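Local coordinates for aldehyde dehydrogenase (Trypanosoma brucei, PDB 5MYP), which probably oxidises aldehydes to carboxylic acids with NAD+ as the electron acceptor, at residues N11-L14 against E15-P18; V149-P152 against S153-A156; N239-V242 against V243-I247; R406-E409 against S410-S414. All blocks are in the same frame, centred on the assembly; numbering follows the deposited sequence. Where two conformers were deposited one is given.

Contact 1. Residues N11-L14 against E15-P18; sequences NTSL and ENIP
The flat carboxamide of N16 has the hydroxyl of S13 lying over one face: S13 OG sits 3.1 Å from N16 ND2 and nearly as close to CG, too far off the line of the N-H for a hydrogen bond. ND2 instead donates to a water at 2.7 Å. The same water accepts from S13 N, so the amide is tied to the backbone of S13 through one solvent molecule. S13 OG turns to the backbone and accepts from N16 N at 3.3 Å, with an N-H...O angle of 144°. This reach depends on OG standing between the backbone N and the carbonyl carbon of S13 (chi1 74°), which tips it over the turn. The carbonyl S13 O adds weak bonds from N16 N and I17 N.

Apolar contacts accompany the polar ones. The methyl CG2 of T12, anti to its own N, lies 3.9 Å from I17 CG1 and also brushes the CB of N16, while T12 OG1 is bonded to N180 N. L14 and I17 run side by side and meet through CD2 and CD1 at 4.0 Å. P18, which has no N-H to give, sets its CD 3.2 Å from L14 O, and that oxygen takes a weak bond from I17 N.

L14 and I17 both also rest on A188 of helix 183-191, so the turn is packed against the body of the chain. A serine hydroxyl receiving the amide three residues on is the classic cap at the amino end of a helix, here the start of helix 16-29.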
loop_
_atom_site.group_PDB
_atom_site.type_symbol
_atom_site.label_atom_id
_atom_site.label_comp_id
_atom_site.label_asym_id
_atom_site.label_seq_id
_atom_site.Cartn_x
_atom_site.Cartn_y
_atom_site.Cartn_z
ATOM N N ASN A 11 -18.122 25.663 9.685
ATOM C CA ASN A 11 -18.336 24.336 9.099
ATOM C C ASN A 11 -18.637 24.475 7.610
ATOM O O ASN A 11 -19.408 25.346 7.207
ATOM C CB ASN A 11 -19.500 23.603 9.774
ATOM C CG ASN A 11 -19.195 23.178 11.203
ATOM O OD1 ASN A 11 -18.051 22.905 11.566
ATOM N ND2 ASN A 11 -20.235 23.100 12.020
ATOM N N THR A 12 -18.009 23.625 6.797
ATOM C CA THR A 12 -18.300 23.578 5.370
ATOM C C THR A 12 -19.695 22.990 5.188
ATOM O O THR A 12 -19.999 21.944 5.760
ATOM C CB THR A 12 -17.280 22.703 4.615
ATOM O OG1 THR A 12 -15.948 23.100 4.982
ATOM C CG2 THR A 12 -17.472 22.822 3.095
ATOM N N SER A 13 -20.541 23.666 4.413
ATOM C CA SER A 13 -21.881 23.158 4.124
ATOM C C SER A 13 -21.763 21.869 3.319
ATOM O O SER A 13 -20.856 21.725 2.491
ATOM C CB SER A 13 -22.723 24.183 3.359
ATOM O OG SER A 13 -22.312 24.276 2.005
ATOM N N LEU A 14 -22.687 20.946 3.557
ATOM C CA LEU A 14 -22.668 19.649 2.880
ATOM C C LEU A 14 -22.789 19.777 1.356
ATOM O O LEU A 14 -22.193 18.992 0.624
ATOM C CB LEU A 14 -23.764 18.724 3.437
ATOM C CG LEU A 14 -23.674 18.380 4.931
ATOM C CD1 LEU A 14 -24.833 17.481 5.344
ATOM C CD2 LEU A 14 -22.342 17.726 5.256
ATOM N N GLU A 15 -23.546 20.775 0.897
ATOM C CA GLU A 15 -23.715 21.048 -0.531
ATOM C C GLU A 15 -22.416 21.520 -1.202
ATOM O O GLU A 15 -22.196 21.232 -2.382
ATOM C CB GLU A 15 -24.829 22.088 -0.736
ATOM C CG GLU A 15 -24.921 22.655 -2.147
ATOM C CD GLU A 15 -26.059 23.647 -2.301
ATOM O OE1 GLU A 15 -25.907 24.621 -3.068
ATOM O OE2 GLU A 15 -27.109 23.457 -1.652
ATOM N N ASN A 16 -21.574 22.241 -0.456
ATOM C CA ASN A 16 -20.278 22.727 -0.973
ATOM C C ASN A 16 -19.168 21.670 -1.027
ATOM O O ASN A 16 -18.174 21.872 -1.727
ATOM C CB ASN A 16 -19.776 23.943 -0.167
ATOM C CG ASN A 16 -20.530 25.227 -0.496
ATOM O OD1 ASN A 16 -21.171 25.339 -1.545
ATOM N ND2 ASN A 16 -20.444 26.208 0.394
ATOM N N ILE A 17 -19.321 20.564 -0.299
ATOM C CA ILE A 17 -18.284 19.519 -0.263
ATOM C C ILE A 17 -18.020 18.903 -1.655
ATOM O O ILE A 17 -16.862 18.846 -2.070
ATOM C CB ILE A 17 -18.556 18.470 0.855
ATOM C CG1 ILE A 17 -18.286 19.115 2.221
ATOM C CG2 ILE A 17 -17.692 17.219 0.672
ATOM C CD1 ILE A 17 -18.849 18.352 3.405
ATOM N N PRO A 18 -19.075 18.463 -2.382
ATOM C CA PRO A 18 -18.878 18.009 -3.773
ATOM C C PRO A 18 -18.237 19.049 -4.701
ATOM O O PRO A 18 -17.449 18.677 -5.572
ATOM C CB PRO A 18 -20.301 17.698 -4.256
ATOM C CG PRO A 18 -21.082 17.433 -3.020
ATOM C CD PRO A 18 -20.443 18.186 -1.899
HETATM O O HOH W 1 -19.557 26.059 2.981
#

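Contact 2. Residues V149-P152 against S153-A156; sequences VIKP and SELA
K151 and E154 meet in the turn that leads from strand 147-151 to helix 157-170, the first connection of a beta-alpha-beta crossover that returns through strand 176-178 in the Rossmann-like sheet. In related aldehyde dehydrogenases this Lys-Pro-Ser-Glu loop borders the NAD+ site, and the same is probable here.

The lysine chain starts with CG anti to the backbone N, then bends at chi2 (-92°) and again at chi3, so that the side chain runs forward alongside the backbone to P152. Its ammonium NZ donates to P152 O at 2.9 Å, coming from above the carbonyl plane. E154 folds toward it from the following turn: its CG stands between its own backbone N and carbonyl carbon, and a bend at chi2 brings OE1 to 3.5 Å from K151 NZ, a long salt bridge in which the two chains slant across each other. NZ also donates to G181 O.

Beyond P152 the chain makes a type I turn from S153 to A156. S153 OG accepts from L155 N at 3.2 Å, forming an ST turn. The ring of P152 packs on I178 and A160, while S153 rests on W127.

Two carbonyl oxygens and a carboxylate surround the ammonium group, an environment that would favour its charged form and restrict its movement, while E154, on the exposed side, holds it more loosely.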
loop_
_atom_site.group_PDB
_atom_site.type_symbol
_atom_site.label_atom_id
_atom_site.label_comp_id
_atom_site.label_asym_id
_atom_site.label_seq_id
_atom_site.Cartn_x
_atom_site.Cartn_y
_atom_site.Cartn_z
ATOM N N VAL A 149 -7.413 17.719 -0.957
ATOM C CA VAL A 149 -8.390 18.275 -0.029
ATOM C C VAL A 149 -7.910 17.948 1.378
ATOM O O VAL A 149 -7.524 16.813 1.653
ATOM C CB VAL A 149 -9.801 17.708 -0.269
ATOM C CG1 VAL A 149 -10.777 18.222 0.789
ATOM C CG2 VAL A 149 -10.276 18.070 -1.672
ATOM N N ILE A 150 -7.919 18.942 2.262
ATOM C CA ILE A 150 -7.533 18.733 3.661
ATOM C C ILE A 150 -8.741 18.880 4.579
ATOM O O ILE A 150 -9.637 19.687 4.314
ATOM C CB ILE A 150 -6.375 19.654 4.117
ATOM C CG1 ILE A 150 -6.744 21.142 4.047
ATOM C CG2 ILE A 150 -5.134 19.384 3.283
ATOM C CD1 ILE A 150 -5.743 22.034 4.740
ATOM N N LYS A 151 -8.750 18.090 5.648
ATOM C CA LYS A 151 -9.835 18.088 6.618
ATOM C C LYS A 151 -9.236 18.273 8.019
ATOM O O LYS A 151 -8.838 17.299 8.663
ATOM C CB LYS A 151 -10.662 16.802 6.481
ATOM C CG LYS A 151 -12.044 16.871 7.121
ATOM C CD LYS A 151 -12.023 16.378 8.562
ATOM C CE LYS A 151 -12.833 17.256 9.481
ATOM N NZ LYS A 151 -12.492 16.982 10.908
ATOM N N PRO A 152 -9.125 19.537 8.481
ATOM C CA PRO A 152 -8.572 19.792 9.813
ATOM C C PRO A 152 -9.423 19.216 10.938
ATOM O O PRO A 152 -10.658 19.178 10.828
ATOM C CB PRO A 152 -8.563 21.326 9.904
ATOM C CG PRO A 152 -8.546 21.790 8.494
ATOM C CD PRO A 152 -9.396 20.797 7.763
ATOM N N SER A 153 -8.764 18.779 12.011
ATOM C CA SER A 153 -9.469 18.267 13.184
ATOM C C SER A 153 -10.251 19.386 13.879
ATOM O O SER A 153 -9.723 20.482 14.101
ATOM C CB SER A 153 -8.500 17.644 14.183
ATOM O OG SER A 153 -9.185 17.247 15.356
ATOM N N GLU A 154 -11.502 19.084 14.230
ATOM C CA GLU A 154 -12.344 20.025 14.969
ATOM C C GLU A 154 -11.925 20.180 16.444
ATOM O O GLU A 154 -12.338 21.136 17.101
ATOM C CB GLU A 154 -13.835 19.655 14.835
ATOM C CG GLU A 154 -14.348 18.513 15.715
ATOM C CD GLU A 154 -14.186 17.132 15.100
ATOM O OE1 GLU A 154 -13.218 16.907 14.321
ATOM O OE2 GLU A 154 -15.044 16.270 15.402
ATOM N N LEU A 155 -11.117 19.245 16.951
ATOM C CA LEU A 155 -10.578 19.317 18.320
ATOM C C LEU A 155 -9.301 20.178 18.448
ATOM O O LEU A 155 -8.700 20.218 19.521
ATOM C CB LEU A 155 -10.339 17.902 18.880
ATOM C CG LEU A 155 -11.583 17.069 19.208
ATOM C CD1 LEU A 155 -12.130 16.340 17.991
ATOM C CD2 LEU A 155 -11.262 16.054 20.299
ATOM N N ALA A 156 -8.880 20.841 17.362
ATOM C CA ALA A 156 -7.888 21.932 17.428
ATOM C C ALA A 156 -8.432 23.124 16.628
ATOM O O ALA A 156 -7.893 23.473 15.574
ATOM C CB ALA A 156 -6.545 21.472 16.888
#

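Contact 3. Residues N239-V242 against V243-I247; sequences NMKV and VAERI
N239 through I247 form the first turns of helix 240-252, and the contact is one of neighbours three and four residues apart within it, in the beta-alpha-beta unit whose strands are 229-232 and 264-268. N239 stands at the N-cap position, where its carbonyl, not its side chain, starts the helical hydrogen bonds: V243 N donates to N239 O at 2.9 Å. The bonds from A244 N to M240 O, E245 N to K241 O and R246 N to V242 O follow in regular helical order.

Two side-chain pairs lie along the helix. K241 leaves it with CG anti to the backbone N and then folds at chi3 (94°) and chi4, which carries NZ back to E245 OE2 at 3.1 Å. This salt bridge uses the syn side of the carboxylate, with NZ 31° out of its plane. V242 and R246 instead run alongside one another, and V242 CG1 lies over one face of the guanidinium, 3.3 Å from R246 NE and offset toward its rim. The arginine chain is extended from CG to NE; NH1 is bonded to N420 O and to G463 O of the second subunit, so the group that V242 flanks bridges the dimer interface.

F464 of the second subunit packs on N239, V242 and V243. On the inward side M240 SD lies 4.3 Å from V243 CG1. M240 and A244 meet A278 of helix 272-287, while V243 and I247 pack on F398 of strand 395-398, so the helix touches both helix 272-287 and the sheet, while its V242 side meets the second subunit.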
loop_
_atom_site.group_PDB
_atom_site.type_symbol
_atom_site.label_atom_id
_atom_site.label_comp_id
_atom_site.label_asym_id
_atom_site.label_seq_id
_atom_site.Cartn_x
_atom_site.Cartn_y
_atom_site.Cartn_z
ATOM N N ASN A 239 24.157 5.029 32.863
ATOM C CA ASN A 239 23.457 5.963 31.967
ATOM C C ASN A 239 22.032 6.295 32.421
ATOM O O ASN A 239 21.269 6.886 31.656
ATOM C CB ASN A 239 23.391 5.362 30.555
ATOM C CG ASN A 239 24.737 4.866 30.068
ATOM O OD1 ASN A 239 25.653 5.656 29.832
ATOM N ND2 ASN A 239 24.864 3.557 29.918
ATOM N N MET A 240 21.684 5.947 33.661
ATOM C CA MET A 240 20.285 5.960 34.106
ATOM C C MET A 240 19.658 7.358 34.118
ATOM O O MET A 240 18.454 7.489 33.903
ATOM C CB MET A 240 20.151 5.292 35.485
ATOM C CG MET A 240 18.731 4.906 35.892
ATOM S SD MET A 240 17.891 3.784 34.753
ATOM C CE MET A 240 18.917 2.319 34.814
ATOM N N LYS A 241 20.468 8.393 34.348
ATOM C CA LYS A 241 19.978 9.775 34.290
ATOM C C LYS A 241 19.549 10.164 32.873
ATOM O O LYS A 241 18.488 10.765 32.692
ATOM C CB LYS A 241 21.031 10.762 34.806
ATOM C CG LYS A 241 20.462 12.135 35.129
ATOM C CD LYS A 241 21.437 12.999 35.926
ATOM C CE LYS A 241 22.268 13.897 35.030
ATOM N NZ LYS A 241 21.529 15.130 34.640
ATOM N N VAL A 242 20.366 9.810 31.882
ATOM C CA VAL A 242 20.057 10.096 30.475
ATOM C C VAL A 242 18.881 9.229 29.987
ATOM O O VAL A 242 18.029 9.714 29.237
ATOM C CB VAL A 242 21.291 9.907 29.557
ATOM C CG1 VAL A 242 20.917 10.074 28.084
ATOM C CG2 VAL A 242 22.392 10.888 29.941
ATOM N N VAL A 243 18.847 7.967 30.418
ATOM C CA VAL A 243 17.724 7.062 30.132
ATOM C C VAL A 243 16.413 7.700 30.599
ATOM O O VAL A 243 15.458 7.799 29.827
ATOM C CB VAL A 243 17.903 5.673 30.812
ATOM C CG1 VAL A 243 16.624 4.837 30.740
ATOM C CG2 VAL A 243 19.062 4.903 30.187
ATOM N N ALA A 244 16.394 8.147 31.852
ATOM C CA ALA A 244 15.195 8.723 32.468
ATOM C C ALA A 244 14.800 10.065 31.853
ATOM O O ALA A 244 13.611 10.347 31.688
ATOM C CB ALA A 244 15.393 8.869 33.971
ATOM N N GLU A 245 15.796 10.890 31.530
ATOM C CA GLU A 245 15.543 12.184 30.893
ATOM C C GLU A 245 14.893 12.037 29.515
ATOM O O GLU A 245 13.960 12.769 29.190
ATOM C CB GLU A 245 16.832 13.009 30.799
ATOM C CG GLU A 245 17.222 13.641 32.134
ATOM C CD GLU A 245 18.631 14.213 32.159
ATOM O OE1 GLU A 245 19.464 13.862 31.292
ATOM O OE2 GLU A 245 18.907 15.020 33.072
ATOM N N ARG A 246 15.372 11.076 28.728
ATOM C CA ARG A 246 14.819 10.832 27.393
ATOM C C ARG A 246 13.392 10.277 27.461
ATOM O O ARG A 246 12.510 10.762 26.749
ATOM C CB ARG A 246 15.744 9.924 26.581
ATOM C CG ARG A 246 17.025 10.645 26.190
ATOM C CD ARG A 246 18.074 9.748 25.560
ATOM N NE ARG A 246 19.282 10.521 25.257
ATOM C CZ ARG A 246 20.345 10.073 24.587
ATOM N NH1 ARG A 246 20.392 8.830 24.114
ATOM N NH2 ARG A 246 21.384 10.885 24.389
ATOM N N ILE A 247 13.171 9.294 28.335
ATOM C CA ILE A 247 11.833 8.711 28.528
ATOM C C ILE A 247 10.852 9.775 29.030
ATOM O O ILE A 247 9.757 9.915 28.484
ATOM C CB ILE A 247 11.854 7.503 29.504
ATOM C CG1 ILE A 247 12.625 6.334 28.884
ATOM C CG2 ILE A 247 10.434 7.050 29.860
ATOM C CD1 ILE A 247 13.024 5.245 29.862
#

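Contact 4. Residues R406-E409 against S410-S414; sequences RGVE and SRTSS
T412 closes back on V408 at the carboxyl end of helix 402-411, in the beta-alpha-beta unit formed with strands 395-398 and 417-419. Its CB lies 3.4 Å from V408 O. From there the side chain forks: the methyl CG2 comes to 3.3 Å from the same oxygen, and OG1 donates to it at 2.7 Å. OG1 stands between the backbone N and the carbonyl carbon of T412 (chi1 58°), which turns the hydroxyl back along the helix. V408 O, in the last turn, also receives a weak bond from R411 N. T412 is buried, resting on L383 and I386 of helix 379-387.

Two residues earlier S410 does something similar. Its OG lies 2.9 Å from R406 O and 3.2 Å from G407 O, and its single proton could serve either. S410 N meanwhile makes the regular helical bond to R406 O. R411 starts over G407, CG being 3.2 Å from G407 O, but its chain then bends at chi2 and runs off to D31 of the second subunit, with which NH1 forms a salt bridge. E409 pairs through OE2 with R461 of that subunit.

At the end of the helix the hydroxyl of T412 approaches V408 O at a C=O...O angle of 143°, tilted 31° from the carbonyl plane.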
loop_
_atom_site.group_PDB
_atom_site.type_symbol
_atom_site.label_atom_id
_atom_site.label_comp_id
_atom_site.label_asym_id
_atom_site.label_seq_id
_atom_site.Cartn_x
_atom_site.Cartn_y
_atom_site.Cartn_z
ATOM N N ARG A 406 19.507 -6.901 19.520
ATOM C CA ARG A 406 19.232 -7.750 18.352
ATOM C C ARG A 406 18.100 -8.744 18.615
ATOM O O ARG A 406 17.252 -8.960 17.748
ATOM C CB ARG A 406 20.500 -8.504 17.921
ATOM C CG ARG A 406 20.391 -9.202 16.570
ATOM C CD ARG A 406 21.733 -9.704 16.071
ATOM N NE ARG A 406 21.600 -10.431 14.805
ATOM C CZ ARG A 406 22.615 -10.907 14.079
ATOM N NH1 ARG A 406 23.880 -10.747 14.470
ATOM N NH2 ARG A 406 22.361 -11.557 12.945
ATOM N N GLY A 407 18.099 -9.345 19.804
ATOM C CA GLY A 407 17.052 -10.281 20.210
ATOM C C GLY A 407 15.668 -9.659 20.290
ATOM O O GLY A 407 14.693 -10.243 19.808
ATOM N N VAL A 408 15.586 -8.469 20.884
ATOM C CA VAL A 408 14.314 -7.749 21.017
ATOM C C VAL A 408 13.799 -7.290 19.646
ATOM O O VAL A 408 12.618 -7.454 19.355
ATOM C CB VAL A 408 14.425 -6.545 21.991
ATOM C CG1 VAL A 408 13.140 -5.714 21.994
ATOM C CG2 VAL A 408 14.734 -7.026 23.405
ATOM N N GLU A 409 14.683 -6.724 18.819
ATOM C CA GLU A 409 14.335 -6.303 17.450
ATOM C C GLU A 409 13.778 -7.453 16.612
ATOM O O GLU A 409 12.720 -7.332 15.994
ATOM C CB GLU A 409 15.559 -5.731 16.723
ATOM C CG GLU A 409 15.980 -4.342 17.168
ATOM C CD GLU A 409 17.276 -3.872 16.522
ATOM O OE1 GLU A 409 17.750 -4.506 15.548
ATOM O OE2 GLU A 409 17.826 -2.849 16.978
ATOM N N SER A 410 14.502 -8.569 16.608
ATOM C CA SER A 410 14.173 -9.702 15.754
ATOM C C SER A 410 12.911 -10.466 16.191
ATOM O O SER A 410 12.314 -11.165 15.373
ATOM C CB SER A 410 15.378 -10.647 15.653
ATOM O OG SER A 410 15.646 -11.269 16.891
ATOM N N ARG A 411 12.506 -10.328 17.455
ATOM C CA ARG A 411 11.351 -11.059 18.005
ATOM C C ARG A 411 10.107 -10.192 18.266
ATOM O O ARG A 411 9.120 -10.689 18.820
ATOM C CB ARG A 411 11.770 -11.769 19.300
ATOM C CG ARG A 411 12.850 -12.824 19.125
ATOM C CD ARG A 411 12.304 -14.094 18.506
ATOM N NE ARG A 411 13.362 -15.057 18.189
ATOM C CZ ARG A 411 13.160 -16.280 17.691
ATOM N NH1 ARG A 411 11.929 -16.725 17.443
ATOM N NH2 ARG A 411 14.201 -17.070 17.438
ATOM N N THR A 412 10.148 -8.918 17.871
ATOM C CA THR A 412 8.999 -8.011 17.985
ATOM C C THR A 412 8.685 -7.351 16.647
ATOM O O THR A 412 9.533 -7.305 15.752
ATOM C CB THR A 412 9.262 -6.895 19.013
ATOM O OG1 THR A 412 10.427 -6.148 18.633
ATOM C CG2 THR A 412 9.452 -7.475 20.408
ATOM N N SER A 413 7.463 -6.834 16.531
ATOM C CA SER A 413 7.042 -6.051 15.372
ATOM C C SER A 413 6.474 -4.707 15.821
ATOM O O SER A 413 5.676 -4.638 16.757
ATOM C CB SER A 413 6.013 -6.815 14.548
ATOM O OG SER A 413 5.614 -6.051 13.428
ATOM N N SER A 414 6.903 -3.643 15.149
ATOM C CA SER A 414 6.474 -2.287 15.465
ATOM C C SER A 414 6.687 -1.409 14.245
ATOM O O SER A 414 7.397 -1.802 13.328
ATOM C CB SER A 414 7.267 -1.734 16.645
ATOM O OG SER A 414 8.662 -1.771 16.378
#

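In the fold
Contacts 1 to 4 follow one another along the chain without interleaving, and they fall into two pairs. Contacts 1 and 2 lie on one side of the chain's centre, their centres about 14 Å apart; contact 2 ends a strand of the sheet containing strand 147-151, and contact 1 opens helix 16-29, which rests on helix 183-191. Contacts 3 and 4, about 22 Å apart between centres, lie on the opposite side, on two helices that each follow a strand of the sheet containing strands 229-232 and 395-398, and both touch the second subunit. One pair therefore belongs to the Rossmann-like part, the other probably to the catalytic domain, where the second subunit's strands 110-124 and 454-461 reach contact 4.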